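Local atomic coordinates of sphingomyelinase C (PDB entry 7CNE), a protein that belongs to the endonuclease/exonuclease/phosphatase family and folds as a DNase I-like sandwich of two beta-sheets. Residues L10-N16 with M190-D194; Y224-E230 with D241-D247; L246-L250 with G260-T264. All blocks are in the same frame, centred on the assembly; numbering follows the deposited sequence.

Contact 1: residues L10-N16 with M190-D194; sequences LKVLTYN and MLAGD
The two sheets of a DNase I-like sandwich meet face to face where Val-12, Thr-14 and Asn-16 of strand 12-19 look across at Met-190, Ala-192 and the corner that follows strand 188-192. The short strand segments pass 8.7 Å apart, axis to axis, at 28°. At the apolar end Val-12 and Met-190 reach toward each other tip to tip: the methionine chain bends at its last torsion, and its SD meets Val-12 CG2 at 4.0 Å, with the terminal methyl almost as near. Leu-10 CD1 adds a looser touch on Met-190 CE at 4.4 Å. The other branch, Val-12 CG1, lies opposite the backbone N (chi1 180°) and faces Ala-192 CB at 4.3 Å. The chain turns at Gly-193, whose CA lies 3.3 Å from Thr-14 OG1; that hydroxyl is hydrogen-bonded to the side-chain amide of Gln-52. Gly-193, Asp-194 and Asn-196 match the G-D-x-N signature of this clan, which in relatives lines the active-site cleft. Asn-16 ND2 donates to Asp-194 OD2 over 2.9 Å, with an N-H...O angle of 153°. The acceptor lies close to the amide plane and offers its anti lone pair, although amide and carboxylate planes are turned well away from each other. Glu-53 OE2 also accepts from Asn-16 ND2, while Asn-16 OD1 takes the N-H of Phe-18, so the amide is gripped at both ends and its flip is fixed. His-150 and His-290 touch both Asn-16 and Asp-194, and a succinic acid molecule, probably from the crystallisation liquor, comes within about 3 Å of the Asp-194 side chain, nearest atoms.

Contact 2: residues Y224-E230 with D241-D247; sequences YSFDTKE and DPREDLD
Arg-243 threads between Tyr-224 and Lys-229, and following it outward explains the outer half of this loop-to-loop contact. Arg-243 CB sits over one face of the Tyr-224 ring, 3.8 Å from the centroid, in a CH-pi contact. Arg-243 CG passes 3.5 Å from Thr-228 OG1, a hydroxyl that donates to Asp-241 O. CD runs on beside Lys-229 CB, and a bend at chi3 (73°) turns the guanidinium back between its neighbours. The flat group is then sandwiched: Tyr-224 CE2 lies over one face and Lys-229 CB over the opposite one, both toward the rim. Lys-229 CD comes within 3.3 Å of Arg-243 NH1, so the lysine lends its aliphatic chain while its ammonium end turns off elsewhere, NZ 5.5 Å from Arg-243 NH1. At the tip, Arg-243 NH2 is shared by two carboxylates: it bonds to the syn lone pair of Asp-227 OD2 at 2.7 Å and, weakly, to Glu-230 OE2 at 2.9 Å, completing a salt-bridge network. Asp-227 is itself anchored: OD1 accepts from Lys-229 N, an Asx turn, and from Glu-230 N, which extends it to an Asx motif, and OD2 has a second partner in His-222. Glu-230 OE1 is held by Gln-267.

Nearer the core, Phe-226 and Glu-244 form a single antiparallel hydrogen-bonded pair. Beside it Ser-225 OG accepts from Leu-246 N and donates to Asp-247 OD2 over 2.6 Å, an aspartate that His-290 also grips. Ser-225 N meanwhile binds OD1 of Asp-245, whose OD2 is held by Ser-199 and by a salt bridge to Arg-219. Residues 224-230 lead from strand 218-221 into helix 232-237 and residues 241-247 lead from that helix into strand 247-251, so the two loops are clamped together at the base of the helical excursion between the strands.

Contact 3: residues L246-L250 with G260-T264; sequences LDYVL and GWRNT
Asn-263 and Trp-261, both on strand 261-265 of the seven-stranded sheet, aim their flat groups at the backbone of one residue, Val-249, on strand 247-251 of the six-stranded sheet. The asparagine amide works like a short piece of neighbouring strand. Its OD1 accepts from Val-249 N at 2.9 Å in a nearly straight bond (171°), although the N-H comes from above the plane of the amide carbonyl and not along a lone pair. Its ND2 returns a bond to Val-249 O, also at 2.9 Å, with that oxygen lying almost in the amide plane. With chi1 at -73°, CG points away from the carbonyl carbon of Asn-263, which brings both ends of the amide up to the same residue. A second bond from ND2 goes to the preceding carbonyl, Arg-262 O, at 3.1 Å and holds the amide in its rotation.

The indole approaches edge-on. Trp-261 NE1 donates to Val-249 O over 2.9 Å, and the oxygen lies in the ring plane, yet seen from the carbonyl the donor stands above the C=O plane. Asn-263 ND2 is tilted much less from that plane, so two donors converge on a single oxygen from distinct directions. Trp-261 CZ2 packs on Val-249 CG1 at 3.9 Å, the two side chains slanting past one another.

Strand 247-251 lies at the border of its sheet, where Leu-250 pairs by backbone bonds with Leu-191 of strand 188-192 and Tyr-248 with Gly-193 just beyond it. The N-H and C=O of Val-249, which belong to successive peptide groups, are bonded instead by side chains from strand 261-265. In this buried setting, side-chain donors and an acceptor satisfy both polar groups of one border-strand residue, and three directional bonds tie the two sheets together.

Along the chain, contact 1 closes before the other two open, and contact 2 runs into contact 3 through the shared residues Leu-246 and Asp-247. Contacts 1 and 3 lie about 8 Å apart, centre to centre, and both join the seven-stranded sheet to the six-stranded one, whose strands 188-192 and 247-251 are neighbours and so make one layer. Contact 2 sits farther out, its centre about 17 Å from that of contact 1 and 16 Å from that of contact 3, in loops at one end of the sandwich. Asp-194 and Asp-247 pack together there, so the loop contact borders the probable active-site cleft.

Contact 1: residues L10-N16 with M190-D194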
loop_
_atom_site.group_PDB
_atom_site.type_symbol
_atom_site.label_atom_id
_atom_site.label_comp_id
_atom_site.label_asym_id
_atom_site.label_seq_id
_atom_site.Cartn_x
_atom_site.Cartn_y
_atom_site.Cartn_z
ATOM N N LEU A 10 10.583 3.630 13.869
ATOM C CA LEU A 10 10.311 4.264 12.587
ATOM C C LEU A 10 8.838 4.640 12.451
ATOM O O LEU A 10 7.953 3.965 12.985
ATOM C CB LEU A 10 10.693 3.342 11.412
ATOM C CG LEU A 10 12.159 2.982 11.148
ATOM C CD1 LEU A 10 12.298 2.362 9.751
ATOM C CD2 LEU A 10 13.049 4.208 11.275
ATOM N N LYS A 11 8.593 5.712 11.700
ATOM C CA LYS A 11 7.253 6.168 11.348
ATOM C C LYS A 11 6.957 5.732 9.919
ATOM O O LYS A 11 7.700 6.092 9.002
ATOM C CB LYS A 11 7.177 7.689 11.454
ATOM C CG LYS A 11 5.837 8.264 11.851
ATOM C CD LYS A 11 6.075 9.524 12.684
ATOM C CE LYS A 11 4.799 9.997 13.340
ATOM N NZ LYS A 11 4.280 11.259 12.724
ATOM N N VAL A 12 5.878 4.977 9.717
ATOM C CA VAL A 12 5.617 4.379 8.404
ATOM C C VAL A 12 4.225 4.768 7.927
ATOM O O VAL A 12 3.232 4.535 8.630
ATOM C CB VAL A 12 5.771 2.850 8.429
ATOM C CG1 VAL A 12 5.487 2.271 7.035
ATOM C CG2 VAL A 12 7.195 2.477 8.903
ATOM N N LEU A 13 4.156 5.356 6.732
ATOM C CA LEU A 13 2.891 5.699 6.084
ATOM C C LEU A 13 2.543 4.655 5.031
ATOM O O LEU A 13 3.394 4.268 4.227
ATOM C CB LEU A 13 2.971 7.082 5.429
ATOM C CG LEU A 13 1.907 7.455 4.392
ATOM C CD1 LEU A 13 0.538 7.703 5.056
ATOM C CD2 LEU A 13 2.345 8.685 3.591
ATOM N N THR A 14 1.293 4.204 5.026
ATOM C CA THR A 14 0.776 3.458 3.890
ATOM C C THR A 14 -0.411 4.231 3.337
ATOM O O THR A 14 -1.251 4.713 4.103
ATOM C CB THR A 14 0.405 1.999 4.254
ATOM O OG1 THR A 14 -0.096 1.332 3.097
ATOM C CG2 THR A 14 -0.627 1.900 5.381
ATOM N N TYR A 15 -0.464 4.373 2.009
ATOM C CA TYR A 15 -1.475 5.217 1.373
ATOM C C TYR A 15 -1.811 4.700 -0.016
ATOM O O TYR A 15 -0.933 4.605 -0.883
ATOM C CB TYR A 15 -0.995 6.666 1.282
ATOM C CG TYR A 15 -2.056 7.635 0.806
ATOM C CD1 TYR A 15 -3.328 7.651 1.379
ATOM C CD2 TYR A 15 -1.785 8.541 -0.219
ATOM C CE1 TYR A 15 -4.301 8.568 0.954
ATOM C CE2 TYR A 15 -2.735 9.446 -0.648
ATOM C CZ TYR A 15 -3.990 9.461 -0.068
ATOM O OH TYR A 15 -4.917 10.383 -0.519
ATOM N N ASN A 16 -3.084 4.394 -0.236
ATOM C CA ASN A 16 -3.576 4.015 -1.556
ATOM C C ASN A 16 -3.923 5.299 -2.305
ATOM O O ASN A 16 -4.868 5.997 -1.933
ATOM C CB ASN A 16 -4.786 3.092 -1.425
ATOM C CG ASN A 16 -5.311 2.603 -2.773
ATOM O OD1 ASN A 16 -5.360 3.358 -3.746
ATOM N ND2 ASN A 16 -5.727 1.332 -2.828
ATOM N N MET A 190 8.423 -5.430 8.850
ATOM C CA MET A 190 7.089 -4.853 8.782
ATOM C C MET A 190 6.434 -5.164 7.440
ATOM O O MET A 190 7.094 -5.160 6.397
ATOM C CB MET A 190 7.130 -3.335 8.979
ATOM C CG MET A 190 7.433 -2.902 10.404
ATOM S SD MET A 190 7.587 -1.101 10.532
ATOM C CE MET A 190 9.297 -0.884 10.036
ATOM N N LEU A 191 5.130 -5.423 7.472
ATOM C CA LEU A 191 4.304 -5.527 6.272
ATOM C C LEU A 191 3.408 -4.298 6.227
ATOM O O LEU A 191 2.688 -4.023 7.192
ATOM C CB LEU A 191 3.466 -6.806 6.286
ATOM C CG LEU A 191 2.390 -6.924 5.191
ATOM C CD1 LEU A 191 3.033 -7.068 3.820
ATOM C CD2 LEU A 191 1.486 -8.097 5.469
ATOM N N ALA A 192 3.468 -3.548 5.129
ATOM C CA ALA A 192 2.720 -2.302 5.010
ATOM C C ALA A 192 1.946 -2.330 3.705
ATOM O O ALA A 192 2.518 -2.641 2.657
ATOM C CB ALA A 192 3.656 -1.084 5.043
ATOM N N GLY A 193 0.660 -2.018 3.754
ATOM C CA GLY A 193 -0.064 -1.946 2.505
ATOM C C GLY A 193 -1.560 -1.845 2.689
ATOM O O GLY A 193 -2.091 -1.847 3.806
ATOM N N ASP A 194 -2.221 -1.709 1.542
ATOM C CA ASP A 194 -3.653 -1.930 1.413
ATOM C C ASP A 194 -3.844 -3.441 1.362
ATOM O O ASP A 194 -3.672 -4.062 0.308
ATOM C CB ASP A 194 -4.179 -1.250 0.151
ATOM C CG ASP A 194 -5.666 -1.427 -0.039
ATOM O OD1 ASP A 194 -6.286 -2.212 0.705
ATOM O OD2 ASP A 194 -6.216 -0.750 -0.933
#

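Contact 2: residues Y224-E230 with D241-D247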
loop_
_atom_site.group_PDB
_atom_site.type_symbol
_atom_site.label_atom_id
_atom_site.label_comp_id
_atom_site.label_asym_id
_atom_site.label_seq_id
_atom_site.Cartn_x
_atom_site.Cartn_y
_atom_site.Cartn_z
ATOM N N TYR A 224 -12.502 3.885 9.850
ATOM C CA TYR A 224 -12.561 3.255 8.529
ATOM C C TYR A 224 -11.576 3.917 7.576
ATOM O O TYR A 224 -11.804 5.050 7.141
ATOM C CB TYR A 224 -13.971 3.337 7.940
ATOM C CG TYR A 224 -15.063 2.844 8.860
ATOM C CD1 TYR A 224 -15.242 1.484 9.100
ATOM C CD2 TYR A 224 -15.925 3.743 9.480
ATOM C CE1 TYR A 224 -16.248 1.032 9.943
ATOM C CE2 TYR A 224 -16.930 3.304 10.320
ATOM C CZ TYR A 224 -17.088 1.949 10.546
ATOM O OH TYR A 224 -18.091 1.525 11.385
ATOM N N SER A 225 -10.517 3.196 7.196
ATOM C CA SER A 225 -9.608 3.751 6.200
ATOM C C SER A 225 -10.186 3.707 4.788
ATOM O O SER A 225 -9.616 4.334 3.888
ATOM C CB SER A 225 -8.257 3.022 6.246
ATOM O OG SER A 225 -8.343 1.753 5.633
ATOM N N PHE A 226 -11.297 2.981 4.557
ATOM C CA PHE A 226 -12.028 3.045 3.284
ATOM C C PHE A 226 -13.488 3.386 3.594
ATOM O O PHE A 226 -14.358 2.508 3.641
ATOM C CB PHE A 226 -11.906 1.756 2.482
ATOM C CG PHE A 226 -12.430 1.883 1.083
ATOM C CD1 PHE A 226 -11.785 2.699 0.165
ATOM C CD2 PHE A 226 -13.581 1.216 0.691
ATOM C CE1 PHE A 226 -12.266 2.840 -1.125
ATOM C CE2 PHE A 226 -14.069 1.354 -0.599
ATOM C CZ PHE A 226 -13.410 2.165 -1.504
ATOM N N ASP A 227 -13.754 4.680 3.786
ATOM C CA ASP A 227 -15.038 5.157 4.305
ATOM C C ASP A 227 -15.927 5.553 3.131
ATOM O O ASP A 227 -15.860 6.680 2.634
ATOM C CB ASP A 227 -14.831 6.322 5.271
ATOM C CG ASP A 227 -16.065 6.596 6.127
ATOM O OD1 ASP A 227 -17.192 6.421 5.618
ATOM O OD2 ASP A 227 -15.904 6.983 7.306
ATOM N N THR A 228 -16.775 4.616 2.699
ATOM C CA THR A 228 -17.727 4.855 1.623
ATOM C C THR A 228 -18.802 5.886 1.972
ATOM O O THR A 228 -19.625 6.214 1.110
ATOM C CB THR A 228 -18.388 3.530 1.245
ATOM O OG1 THR A 228 -18.957 2.950 2.424
ATOM C CG2 THR A 228 -17.338 2.575 0.693
ATOM N N LYS A 229 -18.835 6.396 3.200
ATOM C CA LYS A 229 -19.777 7.457 3.540
ATOM C C LYS A 229 -19.111 8.829 3.615
ATOM O O LYS A 229 -19.546 9.762 2.930
ATOM C CB LYS A 229 -20.483 7.131 4.861
ATOM C CG LYS A 229 -21.412 8.238 5.353
ATOM C CD LYS A 229 -21.869 7.989 6.788
ATOM C CE LYS A 229 -23.108 8.812 7.130
ATOM N NZ LYS A 229 -22.947 10.242 6.733
ATOM N N GLU A 230 -18.026 8.958 4.393
ATOM C CA GLU A 230 -17.384 10.246 4.650
ATOM C C GLU A 230 -16.288 10.615 3.656
ATOM O O GLU A 230 -15.924 11.793 3.572
ATOM C CB GLU A 230 -16.784 10.263 6.059
ATOM C CG GLU A 230 -17.822 10.163 7.170
ATOM C CD GLU A 230 -17.226 10.298 8.565
ATOM O OE1 GLU A 230 -16.270 11.087 8.757
ATOM O OE2 GLU A 230 -17.718 9.607 9.485
ATOM N N ASP A 241 -21.983 0.531 -0.733
ATOM C CA ASP A 241 -21.189 -0.503 -0.087
ATOM C C ASP A 241 -20.805 -0.098 1.332
ATOM O O ASP A 241 -20.716 1.097 1.652
ATOM C CB ASP A 241 -19.932 -0.796 -0.913
ATOM C CG ASP A 241 -20.261 -1.484 -2.229
ATOM O OD1 ASP A 241 -20.632 -2.675 -2.193
ATOM O OD2 ASP A 241 -20.174 -0.832 -3.294
ATOM N N PRO A 242 -20.587 -1.069 2.215
ATOM C CA PRO A 242 -20.315 -0.730 3.615
ATOM C C PRO A 242 -18.950 -0.087 3.771
ATOM O O PRO A 242 -18.045 -0.282 2.956
ATOM C CB PRO A 242 -20.372 -2.087 4.327
ATOM C CG PRO A 242 -19.947 -3.063 3.276
ATOM C CD PRO A 242 -20.488 -2.520 1.970
ATOM N N ARG A 243 -18.816 0.698 4.830
ATOM C CA ARG A 243 -17.518 1.242 5.196
ATOM C C ARG A 243 -16.638 0.127 5.746
ATOM O O ARG A 243 -17.098 -0.713 6.520
ATOM C CB ARG A 243 -17.703 2.351 6.235
ATOM C CG ARG A 243 -18.889 3.257 5.906
ATOM C CD ARG A 243 -19.444 3.913 7.143
ATOM N NE ARG A 243 -18.564 4.963 7.625
ATOM C CZ ARG A 243 -18.947 5.938 8.440
ATOM N NH1 ARG A 243 -20.207 5.985 8.865
ATOM N NH2 ARG A 243 -18.067 6.852 8.840
ATOM N N GLU A 244 -15.368 0.093 5.324
ATOM C CA GLU A 244 -14.432 -0.882 5.869
ATOM C C GLU A 244 -13.078 -0.227 6.127
ATOM O O GLU A 244 -12.880 0.975 5.927
ATOM C CB GLU A 244 -14.296 -2.133 4.982
ATOM C CG GLU A 244 -15.568 -2.536 4.252
ATOM C CD GLU A 244 -15.452 -3.849 3.485
ATOM O OE1 GLU A 244 -14.356 -4.199 3.012
ATOM O OE2 GLU A 244 -16.486 -4.543 3.379
ATOM N N ASP A 245 -12.145 -1.043 6.603
ATOM C CA ASP A 245 -10.938 -0.554 7.264
ATOM C C ASP A 245 -9.807 -1.492 6.859
ATOM O O ASP A 245 -9.631 -2.549 7.476
ATOM C CB ASP A 245 -11.146 -0.535 8.775
ATOM C CG ASP A 245 -10.048 0.167 9.505
ATOM O OD1 ASP A 245 -9.484 1.135 8.943
ATOM O OD2 ASP A 245 -9.739 -0.259 10.643
ATOM N N LEU A 246 -9.026 -1.085 5.845
ATOM C CA LEU A 246 -8.276 -2.024 5.018
ATOM C C LEU A 246 -6.757 -1.891 5.050
ATOM O O LEU A 246 -6.080 -2.750 4.467
ATOM C CB LEU A 246 -8.728 -1.899 3.549
ATOM C CG LEU A 246 -10.232 -2.016 3.283
ATOM C CD1 LEU A 246 -10.551 -1.825 1.790
ATOM C CD2 LEU A 246 -10.686 -3.368 3.773
ATOM N N ASP A 247 -6.200 -0.860 5.688
ATOM C CA ASP A 247 -4.807 -0.462 5.486
ATOM C C ASP A 247 -4.023 -0.596 6.790
ATOM O O ASP A 247 -4.493 -0.164 7.844
ATOM C CB ASP A 247 -4.761 0.976 4.947
ATOM C CG ASP A 247 -5.541 1.135 3.630
ATOM O OD1 ASP A 247 -5.045 0.659 2.584
ATOM O OD2 ASP A 247 -6.652 1.724 3.634
#

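Contact 3: residues L246-L250 with G260-T264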
loop_
_atom_site.group_PDB
_atom_site.type_symbol
_atom_site.label_atom_id
_atom_site.label_comp_id
_atom_site.label_asym_id
_atom_site.label_seq_id
_atom_site.Cartn_x
_atom_site.Cartn_y
_atom_site.Cartn_z
ATOM N N LEU A 246 -9.026 -1.085 5.845
ATOM C CA LEU A 246 -8.276 -2.024 5.018
ATOM C C LEU A 246 -6.757 -1.891 5.050
ATOM O O LEU A 246 -6.080 -2.750 4.467
ATOM C CB LEU A 246 -8.728 -1.899 3.549
ATOM C CG LEU A 246 -10.232 -2.016 3.283
ATOM C CD1 LEU A 246 -10.551 -1.825 1.790
ATOM C CD2 LEU A 246 -10.686 -3.368 3.773
ATOM N N ASP A 247 -6.200 -0.860 5.688
ATOM C CA ASP A 247 -4.807 -0.462 5.486
ATOM C C ASP A 247 -4.023 -0.596 6.790
ATOM O O ASP A 247 -4.493 -0.164 7.844
ATOM C CB ASP A 247 -4.761 0.976 4.947
ATOM C CG ASP A 247 -5.541 1.135 3.630
ATOM O OD1 ASP A 247 -5.045 0.659 2.584
ATOM O OD2 ASP A 247 -6.652 1.724 3.634
ATOM N N TYR A 248 -2.826 -1.196 6.718
ATOM C CA TYR A 248 -2.108 -1.650 7.905
ATOM C C TYR A 248 -0.603 -1.477 7.750
ATOM O O TYR A 248 -0.068 -1.504 6.641
ATOM C CB TYR A 248 -2.358 -3.139 8.186
ATOM C CG TYR A 248 -3.809 -3.551 8.337
ATOM C CD1 TYR A 248 -4.566 -3.929 7.228
ATOM C CD2 TYR A 248 -4.405 -3.607 9.599
ATOM C CE1 TYR A 248 -5.889 -4.336 7.367
ATOM C CE2 TYR A 248 -5.730 -4.017 9.750
ATOM C CZ TYR A 248 -6.463 -4.382 8.622
ATOM O OH TYR A 248 -7.783 -4.772 8.743
ATOM N N VAL A 249 0.082 -1.349 8.891
ATOM C CA VAL A 249 1.530 -1.556 8.994
ATOM C C VAL A 249 1.746 -2.424 10.222
ATOM O O VAL A 249 1.560 -1.957 11.351
ATOM C CB VAL A 249 2.321 -0.247 9.115
ATOM C CG1 VAL A 249 3.852 -0.525 9.123
ATOM C CG2 VAL A 249 1.932 0.745 8.015
ATOM N N LEU A 250 2.139 -3.678 10.015
ATOM C CA LEU A 250 2.181 -4.660 11.097
ATOM C C LEU A 250 3.530 -5.366 11.127
ATOM O O LEU A 250 4.053 -5.776 10.085
ATOM C CB LEU A 250 1.055 -5.699 10.951
ATOM C CG LEU A 250 -0.375 -5.149 11.028
ATOM C CD1 LEU A 250 -1.430 -6.217 10.653
ATOM C CD2 LEU A 250 -0.654 -4.571 12.412
ATOM N N GLY A 260 4.216 -0.548 22.113
ATOM C CA GLY A 260 3.171 0.429 21.876
ATOM C C GLY A 260 3.046 0.816 20.420
ATOM O O GLY A 260 2.834 1.994 20.104
ATOM N N TRP A 261 3.172 -0.158 19.521
ATOM C CA TRP A 261 3.060 0.104 18.094
ATOM C C TRP A 261 1.622 0.443 17.733
ATOM O O TRP A 261 0.690 -0.285 18.094
ATOM C CB TRP A 261 3.533 -1.116 17.311
ATOM C CG TRP A 261 3.568 -0.920 15.840
ATOM C CD1 TRP A 261 2.700 -1.440 14.918
ATOM C CD2 TRP A 261 4.539 -0.168 15.105
ATOM N NE1 TRP A 261 3.070 -1.041 13.648
ATOM C CE2 TRP A 261 4.196 -0.264 13.738
ATOM C CE3 TRP A 261 5.661 0.590 15.473
ATOM C CZ2 TRP A 261 4.938 0.357 12.742
ATOM C CZ3 TRP A 261 6.395 1.205 14.488
ATOM C CH2 TRP A 261 6.031 1.093 13.135
ATOM N N ARG A 262 1.441 1.536 16.998
ATOM C CA ARG A 262 0.122 2.041 16.649
ATOM C C ARG A 262 -0.038 2.136 15.130
ATOM O O ARG A 262 0.927 2.393 14.405
ATOM C CB ARG A 262 -0.100 3.423 17.306
ATOM C CG ARG A 262 -1.400 4.136 16.923
ATOM C CD ARG A 262 -1.631 5.363 17.820
ATOM N NE ARG A 262 -1.980 4.962 19.184
ATOM C CZ ARG A 262 -2.460 5.779 20.116
ATOM N NH1 ARG A 262 -2.627 7.074 19.858
ATOM N NH2 ARG A 262 -2.757 5.301 21.316
ATOM N N ASN A 263 -1.261 1.901 14.651
ATOM C CA ASN A 263 -1.706 2.328 13.320
ATOM C C ASN A 263 -2.775 3.395 13.532
ATOM O O ASN A 263 -3.795 3.120 14.174
ATOM C CB ASN A 263 -2.315 1.177 12.500
ATOM C CG ASN A 263 -1.289 0.164 11.975
ATOM O OD1 ASN A 263 -1.645 -0.706 11.171
ATOM N ND2 ASN A 263 -0.040 0.249 12.431
ATOM N N THR A 264 -2.566 4.592 12.992
ATOM C CA THR A 264 -3.553 5.666 13.092
ATOM C C THR A 264 -4.139 5.963 11.716
ATOM O O THR A 264 -3.401 6.288 10.777
ATOM C CB THR A 264 -2.938 6.931 13.692
ATOM O OG1 THR A 264 -2.384 6.615 14.972
ATOM C CG2 THR A 264 -4.003 8.005 13.867
#